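Nicotinate-nucleotide--dimethylbenzimidazole phosphoribosyltransferase (Thermus thermophilus HB8, PDB 1WX1) probably catalyses the transfer of phosphoribose from nicotinate mononucleotide to 5,6-dimethylbenzimidazole, giving alpha-ribazole 5'-phosphate for cobalamin biosynthesis. Local coordinates at residues R138-G143 with A232-Y237; M131-A136 with V221-G226; E69-M74 with M163-T168; A171-A176 with Q203-A208. One frame throughout, in Å; residues are numbered along the deposited sequence.

Contact 1: residues R138-G143 with A232-Y237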
loop_
_atom_site.group_PDB
_atom_site.type_symbol
_atom_site.label_atom_id
_atom_site.label_comp_id
_atom_site.label_asym_id
_atom_site.label_seq_id
_atom_site.Cartn_x
_atom_site.Cartn_y
_atom_site.Cartn_z
ATOM N N ARG A 138 25.341 9.418 22.997
ATOM C CA ARG A 138 26.160 8.954 21.884
ATOM C C ARG A 138 25.321 8.194 20.863
ATOM O O ARG A 138 25.541 8.320 19.655
ATOM C CB ARG A 138 27.317 8.083 22.385
ATOM C CG ARG A 138 28.482 8.897 22.950
ATOM C CD ARG A 138 29.683 8.009 23.249
ATOM N NE ARG A 138 29.530 7.330 24.530
ATOM C CZ ARG A 138 30.041 6.136 24.811
ATOM N NH1 ARG A 138 30.739 5.472 23.896
ATOM N NH2 ARG A 138 29.859 5.608 26.014
ATOM N N ALA A 139 24.359 7.411 21.341
ATOM C CA ALA A 139 23.488 6.655 20.439
ATOM C C ALA A 139 22.620 7.618 19.622
ATOM O O ALA A 139 22.422 7.425 18.418
ATOM C CB ALA A 139 22.600 5.694 21.236
ATOM N N LEU A 140 22.099 8.647 20.288
ATOM C CA LEU A 140 21.263 9.645 19.629
ATOM C C LEU A 140 22.040 10.330 18.506
ATOM O O LEU A 140 21.532 10.484 17.396
ATOM C CB LEU A 140 20.810 10.700 20.636
ATOM C CG LEU A 140 19.878 11.792 20.109
ATOM C CD1 LEU A 140 18.453 11.284 20.121
ATOM C CD2 LEU A 140 19.989 13.029 20.993
ATOM N N LEU A 141 23.272 10.734 18.809
ATOM C CA LEU A 141 24.135 11.404 17.842
ATOM C C LEU A 141 24.519 10.497 16.681
ATOM O O LEU A 141 24.667 10.967 15.557
ATOM C CB LEU A 141 25.406 11.922 18.527
ATOM C CG LEU A 141 25.157 12.983 19.609
ATOM C CD1 LEU A 141 26.463 13.321 20.307
ATOM C CD2 LEU A 141 24.533 14.226 18.977
ATOM N N ALA A 142 24.701 9.208 16.957
ATOM C CA ALA A 142 25.044 8.247 15.908
ATOM C C ALA A 142 23.864 8.175 14.944
ATOM O O ALA A 142 24.042 8.012 13.737
ATOM C CB ALA A 142 25.323 6.861 16.520
ATOM N N GLY A 143 22.656 8.294 15.491
ATOM C CA GLY A 143 21.456 8.272 14.667
ATOM C C GLY A 143 21.413 9.495 13.757
ATOM O O GLY A 143 21.093 9.386 12.572
ATOM N N ALA A 232 18.864 5.835 19.029
ATOM C CA ALA A 232 19.471 6.186 17.748
ATOM C C ALA A 232 18.360 6.518 16.752
ATOM O O ALA A 232 18.501 7.420 15.923
ATOM C CB ALA A 232 20.312 5.023 17.223
ATOM N N ILE A 233 17.252 5.787 16.842
ATOM C CA ILE A 233 16.127 6.021 15.950
ATOM C C ILE A 233 15.560 7.420 16.177
ATOM O O ILE A 233 15.168 8.100 15.227
ATOM C CB ILE A 233 15.065 4.915 16.123
ATOM C CG1 ILE A 233 15.577 3.645 15.420
ATOM C CG2 ILE A 233 13.715 5.356 15.546
ATOM C CD1 ILE A 233 14.825 2.377 15.768
ATOM N N ALA A 234 15.538 7.862 17.429
ATOM C CA ALA A 234 15.063 9.210 17.733
ATOM C C ALA A 234 15.994 10.208 17.026
ATOM O O ALA A 234 15.545 11.228 16.497
ATOM C CB ALA A 234 15.086 9.446 19.231
ATOM N N GLY A 235 17.290 9.898 17.015
ATOM C CA GLY A 235 18.258 10.765 16.364
ATOM C C GLY A 235 18.050 10.823 14.864
ATOM O O GLY A 235 18.195 11.881 14.242
ATOM N N ILE A 236 17.712 9.681 14.275
ATOM C CA ILE A 236 17.468 9.613 12.840
ATOM C C ILE A 236 16.315 10.547 12.477
ATOM O O ILE A 236 16.417 11.327 11.526
ATOM C CB ILE A 236 17.126 8.164 12.414
ATOM C CG1 ILE A 236 18.378 7.290 12.553
ATOM C CG2 ILE A 236 16.576 8.135 10.975
ATOM C CD1 ILE A 236 18.097 5.792 12.498
ATOM N N TYR A 237 15.227 10.483 13.244
ATOM C CA TYR A 237 14.069 11.330 12.966
ATOM C C TYR A 237 14.313 12.811 13.265
ATOM O O TYR A 237 13.831 13.676 12.535
ATOM C CB TYR A 237 12.838 10.815 13.729
ATOM C CG TYR A 237 12.235 9.555 13.123
ATOM C CD1 TYR A 237 12.053 8.406 13.892
ATOM C CD2 TYR A 237 11.855 9.515 11.782
ATOM C CE1 TYR A 237 11.512 7.247 13.341
ATOM C CE2 TYR A 237 11.309 8.355 11.219
ATOM C CZ TYR A 237 11.144 7.226 12.008
ATOM O OH TYR A 237 10.643 6.069 11.457
#

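Contact 2: residues M131-A136 with V221-G226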
loop_
_atom_site.group_PDB
_atom_site.type_symbol
_atom_site.label_atom_id
_atom_site.label_comp_id
_atom_site.label_asym_id
_atom_site.label_seq_id
_atom_site.Cartn_x
_atom_site.Cartn_y
_atom_site.Cartn_z
ATOM N N MET A 131 21.201 1.823 30.202
ATOM C CA MET A 131 22.445 2.473 29.795
ATOM C C MET A 131 22.566 3.777 30.575
ATOM O O MET A 131 21.636 4.164 31.273
ATOM C CB MET A 131 22.397 2.790 28.296
ATOM C CG MET A 131 21.407 3.905 27.951
ATOM S SD MET A 131 20.887 3.963 26.215
ATOM C CE MET A 131 19.494 2.858 26.259
ATOM N N THR A 132 23.701 4.455 30.450
ATOM C CA THR A 132 23.882 5.731 31.138
ATOM C C THR A 132 23.391 6.850 30.216
ATOM O O THR A 132 23.271 6.659 29.003
ATOM C CB THR A 132 25.363 6.020 31.457
ATOM O OG1 THR A 132 26.097 6.137 30.231
ATOM C CG2 THR A 132 25.960 4.912 32.312
ATOM N N PRO A 133 23.085 8.027 30.782
ATOM C CA PRO A 133 22.616 9.141 29.951
ATOM C C PRO A 133 23.656 9.501 28.887
ATOM O O PRO A 133 23.312 9.886 27.773
ATOM C CB PRO A 133 22.406 10.258 30.971
ATOM C CG PRO A 133 21.954 9.496 32.190
ATOM C CD PRO A 133 22.938 8.339 32.216
ATOM N N GLU A 134 24.931 9.362 29.242
ATOM C CA GLU A 134 26.034 9.663 28.334
ATOM C C GLU A 134 26.038 8.713 27.133
ATOM O O GLU A 134 26.299 9.124 25.994
ATOM C CB GLU A 134 27.357 9.568 29.102
ATOM C CG GLU A 134 28.595 10.002 28.336
ATOM C CD GLU A 134 29.150 8.911 27.440
ATOM O OE1 GLU A 134 28.966 7.717 27.764
ATOM O OE2 GLU A 134 29.791 9.248 26.424
ATOM N N GLU A 135 25.747 7.442 27.384
ATOM C CA GLU A 135 25.704 6.453 26.313
ATOM C C GLU A 135 24.488 6.718 25.423
ATOM O O GLU A 135 24.559 6.578 24.204
ATOM C CB GLU A 135 25.652 5.040 26.911
ATOM C CG GLU A 135 26.915 4.705 27.714
ATOM C CD GLU A 135 26.841 3.376 28.448
ATOM O OE1 GLU A 135 25.768 3.036 28.988
ATOM O OE2 GLU A 135 27.872 2.679 28.505
ATOM N N ALA A 136 23.372 7.107 26.035
ATOM C CA ALA A 136 22.171 7.411 25.263
ATOM C C ALA A 136 22.467 8.588 24.326
ATOM O O ALA A 136 22.041 8.593 23.169
ATOM C CB ALA A 136 21.007 7.753 26.200
ATOM N N VAL A 221 15.109 9.321 30.711
ATOM C CA VAL A 221 14.103 8.275 30.782
ATOM C C VAL A 221 14.476 7.129 29.837
ATOM O O VAL A 221 14.459 5.960 30.225
ATOM C CB VAL A 221 12.705 8.825 30.396
ATOM C CG1 VAL A 221 11.725 7.680 30.199
ATOM C CG2 VAL A 221 12.201 9.770 31.489
ATOM N N ALA A 222 14.821 7.471 28.600
ATOM C CA ALA A 222 15.199 6.469 27.604
ATOM C C ALA A 222 16.412 5.656 28.054
ATOM O O ALA A 222 16.471 4.442 27.857
ATOM C CB ALA A 222 15.493 7.147 26.274
ATOM N N ALA A 223 17.385 6.334 28.648
ATOM C CA ALA A 223 18.590 5.672 29.122
ATOM C C ALA A 223 18.230 4.643 30.186
ATOM O O ALA A 223 18.764 3.537 30.217
ATOM C CB ALA A 223 19.561 6.707 29.701
ATOM N N GLU A 224 17.305 5.017 31.056
ATOM C CA GLU A 224 16.883 4.144 32.138
ATOM C C GLU A 224 16.116 2.899 31.705
ATOM O O GLU A 224 16.363 1.807 32.213
ATOM C CB GLU A 224 16.020 4.933 33.127
ATOM C CG GLU A 224 15.637 4.154 34.367
ATOM C CD GLU A 224 16.761 4.088 35.377
ATOM O OE1 GLU A 224 16.861 3.069 36.090
ATOM O OE2 GLU A 224 17.536 5.063 35.466
ATOM N N VAL A 225 15.204 3.046 30.751
ATOM C CA VAL A 225 14.371 1.914 30.368
ATOM C C VAL A 225 14.354 1.476 28.913
ATOM O O VAL A 225 13.691 0.497 28.590
ATOM C CB VAL A 225 12.897 2.191 30.746
ATOM C CG1 VAL A 225 12.815 2.812 32.138
ATOM C CG2 VAL A 225 12.266 3.124 29.710
ATOM N N GLY A 226 15.059 2.187 28.039
ATOM C CA GLY A 226 15.020 1.840 26.627
ATOM C C GLY A 226 16.143 1.000 26.060
ATOM O O GLY A 226 16.742 0.177 26.757
#

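Contact 3: residues E69-M74 with M163-T168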
loop_
_atom_site.group_PDB
_atom_site.type_symbol
_atom_site.label_atom_id
_atom_site.label_comp_id
_atom_site.label_asym_id
_atom_site.label_seq_id
_atom_site.Cartn_x
_atom_site.Cartn_y
_atom_site.Cartn_z
ATOM N N GLU A 69 22.324 -13.673 19.524
ATOM C CA GLU A 69 23.227 -13.680 18.381
ATOM C C GLU A 69 22.554 -13.308 17.068
ATOM O O GLU A 69 23.221 -12.876 16.139
ATOM C CB GLU A 69 23.861 -15.076 18.209
ATOM C CG GLU A 69 22.858 -16.181 17.985
ATOM C CD GLU A 69 23.446 -17.574 18.036
ATOM O OE1 GLU A 69 24.427 -17.852 17.300
ATOM O OE2 GLU A 69 22.919 -18.393 18.812
ATOM N N VAL A 70 21.239 -13.486 16.991
ATOM C CA VAL A 70 20.494 -13.177 15.773
ATOM C C VAL A 70 20.592 -11.712 15.340
ATOM O O VAL A 70 20.549 -11.410 14.148
ATOM C CB VAL A 70 19.007 -13.580 15.926
ATOM C CG1 VAL A 70 18.204 -13.104 14.716
ATOM C CG2 VAL A 70 18.899 -15.105 16.046
ATOM N N THR A 71 20.746 -10.801 16.296
ATOM C CA THR A 71 20.866 -9.382 15.950
ATOM C C THR A 71 22.073 -9.178 15.033
ATOM O O THR A 71 21.956 -8.608 13.948
ATOM C CB THR A 71 21.049 -8.503 17.203
ATOM O OG1 THR A 71 19.952 -8.715 18.099
ATOM C CG2 THR A 71 21.103 -7.030 16.820
ATOM N N ARG A 72 23.234 -9.648 15.474
ATOM C CA ARG A 72 24.445 -9.512 14.680
ATOM C C ARG A 72 24.345 -10.261 13.350
ATOM O O ARG A 72 24.770 -9.757 12.308
ATOM C CB ARG A 72 25.653 -10.027 15.464
ATOM C CG ARG A 72 26.940 -10.001 14.662
ATOM C CD ARG A 72 28.162 -10.340 15.504
ATOM N NE ARG A 72 29.349 -10.372 14.660
ATOM C CZ ARG A 72 29.643 -11.361 13.821
ATOM N NH1 ARG A 72 28.843 -12.414 13.723
ATOM N NH2 ARG A 72 30.719 -11.280 13.054
ATOM N N GLN A 73 23.791 -11.465 13.389
ATOM C CA GLN A 73 23.646 -12.261 12.178
ATOM C C GLN A 73 22.720 -11.561 11.188
ATOM O O GLN A 73 22.956 -11.591 9.985
ATOM C CB GLN A 73 23.103 -13.644 12.524
ATOM C CG GLN A 73 23.969 -14.403 13.520
ATOM C CD GLN A 73 23.331 -15.697 13.959
ATOM O OE1 GLN A 73 22.107 -15.806 14.020
ATOM N NE2 GLN A 73 24.160 -16.685 14.287
ATOM N N MET A 74 21.672 -10.917 11.691
ATOM C CA MET A 74 20.751 -10.217 10.807
ATOM C C MET A 74 21.405 -8.977 10.216
ATOM O O MET A 74 21.118 -8.613 9.080
ATOM C CB MET A 74 19.456 -9.858 11.543
ATOM C CG MET A 74 18.493 -11.033 11.650
ATOM S SD MET A 74 18.009 -11.674 10.017
ATOM C CE MET A 74 17.168 -10.231 9.325
ATOM N N MET A 163 16.571 -3.324 14.553
ATOM C CA MET A 163 17.017 -4.708 14.580
ATOM C C MET A 163 17.645 -4.905 15.946
ATOM O O MET A 163 18.672 -4.304 16.265
ATOM C CB MET A 163 18.030 -5.012 13.478
ATOM C CG MET A 163 18.450 -6.498 13.423
ATOM S SD MET A 163 17.075 -7.684 13.171
ATOM C CE MET A 163 17.272 -8.791 14.595
ATOM N N GLY A 164 17.005 -5.730 16.762
ATOM C CA GLY A 164 17.520 -5.989 18.091
ATOM C C GLY A 164 16.645 -6.995 18.808
ATOM O O GLY A 164 15.498 -6.703 19.125
ATOM N N ILE A 165 17.183 -8.185 19.053
ATOM C CA ILE A 165 16.431 -9.222 19.749
ATOM C C ILE A 165 16.056 -8.697 21.130
ATOM O O ILE A 165 16.908 -8.210 21.869
ATOM C CB ILE A 165 17.266 -10.519 19.889
ATOM C CG1 ILE A 165 17.567 -11.098 18.501
ATOM C CG2 ILE A 165 16.518 -11.537 20.737
ATOM C CD1 ILE A 165 16.331 -11.362 17.660
ATOM N N GLY A 166 14.769 -8.781 21.453
ATOM C CA GLY A 166 14.284 -8.303 22.734
ATOM C C GLY A 166 13.912 -6.831 22.737
ATOM O O GLY A 166 13.518 -6.295 23.772
ATOM N N ASN A 167 13.995 -6.163 21.590
ATOM C CA ASN A 167 13.685 -4.741 21.595
ATOM C C ASN A 167 12.205 -4.368 21.722
ATOM O O ASN A 167 11.884 -3.208 21.970
ATOM C CB ASN A 167 14.342 -4.040 20.393
ATOM C CG ASN A 167 13.619 -4.278 19.088
ATOM O OD1 ASN A 167 12.657 -5.036 19.010
ATOM N ND2 ASN A 167 14.091 -3.613 18.039
ATOM N N THR A 168 11.297 -5.332 21.585
ATOM C CA THR A 168 9.885 -4.998 21.740
ATOM C C THR A 168 9.600 -4.779 23.229
ATOM O O THR A 168 8.660 -4.082 23.595
ATOM C CB THR A 168 8.955 -6.101 21.175
ATOM O OG1 THR A 168 9.093 -7.295 21.947
ATOM C CG2 THR A 168 9.312 -6.397 19.726
#

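Contact 4: residues A171-A176 with Q203-A208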
loop_
_atom_site.group_PDB
_atom_site.type_symbol
_atom_site.label_atom_id
_atom_site.label_comp_id
_atom_site.label_asym_id
_atom_site.label_seq_id
_atom_site.Cartn_x
_atom_site.Cartn_y
_atom_site.Cartn_z
ATOM N N ALA A 171 10.991 -1.351 23.833
ATOM C CA ALA A 171 10.079 -0.411 23.182
ATOM C C ALA A 171 8.822 -0.223 24.035
ATOM O O ALA A 171 8.295 0.885 24.136
ATOM C CB ALA A 171 9.703 -0.916 21.795
ATOM N N ALA A 172 8.348 -1.308 24.645
ATOM C CA ALA A 172 7.162 -1.246 25.493
ATOM C C ALA A 172 7.441 -0.397 26.729
ATOM O O ALA A 172 6.603 0.410 27.142
ATOM C CB ALA A 172 6.734 -2.652 25.905
ATOM N N ALA A 173 8.623 -0.574 27.312
ATOM C CA ALA A 173 9.005 0.174 28.499
ATOM C C ALA A 173 9.111 1.662 28.191
ATOM O O ALA A 173 8.575 2.504 28.925
ATOM C CB ALA A 173 10.334 -0.346 29.043
ATOM N N LEU A 174 9.801 1.981 27.101
ATOM C CA LEU A 174 9.982 3.366 26.696
ATOM C C LEU A 174 8.639 4.006 26.356
ATOM O O LEU A 174 8.379 5.155 26.717
ATOM C CB LEU A 174 10.918 3.446 25.488
ATOM C CG LEU A 174 11.178 4.853 24.936
ATOM C CD1 LEU A 174 11.750 5.740 26.037
ATOM C CD2 LEU A 174 12.150 4.773 23.763
ATOM N N THR A 175 7.784 3.259 25.670
ATOM C CA THR A 175 6.479 3.787 25.296
ATOM C C THR A 175 5.641 4.056 26.543
ATOM O O THR A 175 5.049 5.127 26.687
ATOM C CB THR A 175 5.736 2.814 24.373
ATOM O OG1 THR A 175 6.474 2.661 23.152
ATOM C CG2 THR A 175 4.337 3.336 24.054
ATOM N N ALA A 176 5.599 3.083 27.447
ATOM C CA ALA A 176 4.837 3.229 28.681
ATOM C C ALA A 176 5.339 4.428 29.487
ATOM O O ALA A 176 4.545 5.222 29.997
ATOM C CB ALA A 176 4.935 1.947 29.516
ATOM N N GLN A 203 6.258 -7.841 33.511
ATOM C CA GLN A 203 6.980 -7.620 34.760
ATOM C C GLN A 203 8.236 -6.808 34.512
ATOM O O GLN A 203 8.556 -5.911 35.279
ATOM C CB GLN A 203 7.333 -8.931 35.450
ATOM C CG GLN A 203 6.512 -9.183 36.703
ATOM C CD GLN A 203 7.340 -9.651 37.875
ATOM O OE1 GLN A 203 7.142 -10.769 38.372
ATOM N NE2 GLN A 203 8.271 -8.818 38.320
ATOM N N ALA A 204 8.927 -7.107 33.420
ATOM C CA ALA A 204 10.151 -6.391 33.076
ATOM C C ALA A 204 9.833 -4.918 32.899
ATOM O O ALA A 204 10.563 -4.058 33.386
ATOM C CB ALA A 204 10.762 -6.960 31.787
ATOM N N VAL A 205 8.724 -4.639 32.220
ATOM C CA VAL A 205 8.297 -3.266 31.989
ATOM C C VAL A 205 7.937 -2.585 33.307
ATOM O O VAL A 205 8.343 -1.448 33.562
ATOM C CB VAL A 205 7.070 -3.209 31.038
ATOM C CG1 VAL A 205 6.520 -1.779 30.965
ATOM C CG2 VAL A 205 7.472 -3.683 29.652
ATOM N N ALA A 206 7.179 -3.281 34.147
ATOM C CA ALA A 206 6.778 -2.722 35.431
ATOM C C ALA A 206 8.000 -2.387 36.282
ATOM O O ALA A 206 8.032 -1.358 36.951
ATOM C CB ALA A 206 5.866 -3.705 36.172
ATOM N N ARG A 207 9.007 -3.256 36.253
ATOM C CA ARG A 207 10.220 -3.033 37.034
ATOM C C ARG A 207 10.930 -1.773 36.562
ATOM O O ARG A 207 11.358 -0.949 37.370
ATOM C CB ARG A 207 11.170 -4.228 36.899
ATOM C CG ARG A 207 10.530 -5.569 37.198
ATOM C CD ARG A 207 10.872 -6.091 38.575
ATOM N NE ARG A 207 12.270 -6.502 38.668
ATOM C CZ ARG A 207 12.777 -7.186 39.687
ATOM N NH1 ARG A 207 11.999 -7.538 40.702
ATOM N NH2 ARG A 207 14.062 -7.508 39.698
ATOM N N ALA A 208 11.056 -1.628 35.248
ATOM C CA ALA A 208 11.725 -0.467 34.672
ATOM C C ALA A 208 11.018 0.831 35.048
ATOM O O ALA A 208 11.658 1.809 35.430
ATOM C CB ALA A 208 11.793 -0.609 33.150
#

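Contact 1: residues R138-G143 with A232-Y237
Gly143 and Gly235 bring two helix backbones almost against each other. The short axes of 138-143 and 232-237 approach to 6.4 Å. They run in roughly the same direction, with a signed crossing angle of -39°.

The first kind of interaction is a set of three CA-H...O contacts. Ala139 O meets Ala232 CA at 3.3 Å. Leu140 O meets Gly235 CA at 3.4 Å, the straightest of the three, with 159° at the hydrogen. In return, Ala232 O receives Gly143 CA at 3.3 Å. These carbonyls also serve their own helices, as Ala139 O accepts from Gly143 N and Ala232 O from Ile236 N. A CB on either glycine would point at the partner helix and clash with a carbonyl oxygen there.

The second kind is side-chain packing at the flanks. Leu140 has CG anti to its N (chi1 -178°), and Leu140 CD1 lies 3.9 Å from Ala234 CB. On the other flank, Ile236 CG1 is 3.4 Å from Gly143 O. Ile236 also touches Leu158 and Ala160 of strand 157-163, and Leu140 touches Met264 of helix 252-264.

Small residues four apart (Ala139, Gly143), CA-H...O contacts and this crossing recall the GASright helix pair. Here it joins helix 133-152 to helix 228-242, which packs on strand 157-163 of the parallel sheet, in a Rossmann-like fold.

Contact 2: residues M131-A136 with V221-G226
The carbonyl of Ala223 is the flat group that Met131 meets. Met131 N donates to Ala223 O at 3.0 Å, tilted 22° from the carbonyl plane. The methylene Met131 CG lies 3.5 Å from Ala223 O. The ring of Pro133 has the Ala223 methyl beside it, with Ala223 CB 4.4 Å from Pro133 CG. The third flat group is the carboxylate of Glu135. Thr132 N reaches Glu135 OE1 on the anti side at 2.9 Å, somewhat out of the carboxylate plane, and Arg119 forms a salt bridge to OE1.

That bond is half of a capping box at the start of helix 133-152. The other half is Glu135 N to Thr132 OG1, at 3.2 Å. The box caps the helix directly after Met131.

Met131 makes the main contact from 131-136, and Ala223 from 221-226. Met131 CG takes the crowded position between N and the carbonyl carbon (chi1 70°). The chain runs extended at chi2 and bends at chi3. CG then lies over Ala223, while the methyl Met131 CE comes 3.8 Å from Ala222 O and close to the carbonyl carbon of Gly226. Leu228 of the next helix also touches this side chain. Cut back to alanine, this position would probably leave a gap beside Ala222 and Gly226, though the backbone bond to Ala223 could remain.

A backbone hydrogen bond between Ala130 and Glu224 extends the join, and the carboxylate of Glu224 pairs with Arg211. The Ala223 methyl also meets Met131 O and Thr132 O at the start of helix 133-152. Ala223 CB is 3.9 Å from Ala136 CB.

Contact 3: residues E69-M74 with M163-T168
Thr71 and Ile165 make the tight centre of this contact. Ile165 N donates to Thr71 OG1 at 3.0 Å, and the bond is nearly straight at 178°. With chi1 at -57°, OG1 stands beside the backbone N of Thr71 and CG2 is turned toward the strand end. Thr71 CG2 lies 3.7 Å from Met163 O. Thr71 OG1 is also hydrogen-bonded to Asp55, so this buried hydroxyl is held by more than one hydrogen bond. A valine in its place would probably leave Ile165 N and Asp55 without this partner.

Apolar groups pack around the bond. Val70 CB meets Ile165 CG1 at 3.9 Å, the two side chains crossing at about a right angle. Met74 and Met163 cross in the same way, and Met163 SD is 3.6 Å from Met74 CB.

The outer side is looser, for Glu69 and Gln73 make no contact with 163-168. Glu69 is exposed and points away from 163-168; Ser333 of the second subunit packs on it. Gln73 OE1 accepts from Ser333 N of that same chain.

After strand 157-163 the chain makes a type II turn from Gly164 to Asn167, with Gly166 at a positive phi, and enters helix 167-179. The contact joins the start of helix 70-79 to this strand end and turn. Met74 also touches Glu304, the predicted proton acceptor, and Met163 pairs by its backbone with Ala54, at the end of strand 47-54.

Contact 4: residues A171-A176 with Q203-A208
Val205 has a chi1 of 172°, which spreads its two methyls over the alanine face of helix 171-176. Val205 CG1 is anti to the backbone N and reaches Ala173 CA at 4.0 Å. Val205 CG2 is anti to the carbonyl carbon and meets Ala172 CB, also at 4.0 Å. The Ala176 methyl completes the seat, with Ala176 CB 4.3 Å from Val205 CG1.

One turn further on, Ala208 CB faces Ala173 CB at 4.4 Å. No hydrogen bond crosses the contact. The shared surface is small, and the short axes stay 9.1 Å apart, so the join is made by methyl groups and not by backbone.

Thr175 lies on another side of its helix. It gives two bonds to Ala171 O, from Thr175 OG1 at 2.7 Å and from its own N, and they arrive from opposite faces of the carbonyl plane. Gln286 is a further partner of OG1.

Other parts of the chain cover the flanks. Val186 of helix 183-186 and Val187 of the loop after it pack on Ala172, and Pro183 touches Val205. Val225 of helix 218-225 lies against both Ala173 and Ala208.

The short axes cross at -43°. With the methyls of Val205 set against Ala172, Ala173 and Ala176, this is an alanine-lined pairing of two helices that lie, along the chain, between strands 157-163 and 247-249 of the parallel sheet.

Overall arrangement
From the N terminus, the first segments of contacts 3, 2 and 1 come in the order 69-74, 131-136, 138-143. Contact 3 closes first, when the chain returns through strand 157-163 to helix 70-79. Contact 4 then opens and closes within the next helices, in series with contact 3 and sharing helix 167-179. It is nested inside the long loops of contacts 1 and 2. Contact 2 closes at 221-226 and contact 1 at 232-237; the two cross, and both also cross contact 3. Contacts 1 and 2 share helix 133-152. Contacts 2 and 4 touch through Val225 and Ala222. Contact 3 joins helix 70-79 to the end of strand 157-163, and the others join helices to one another.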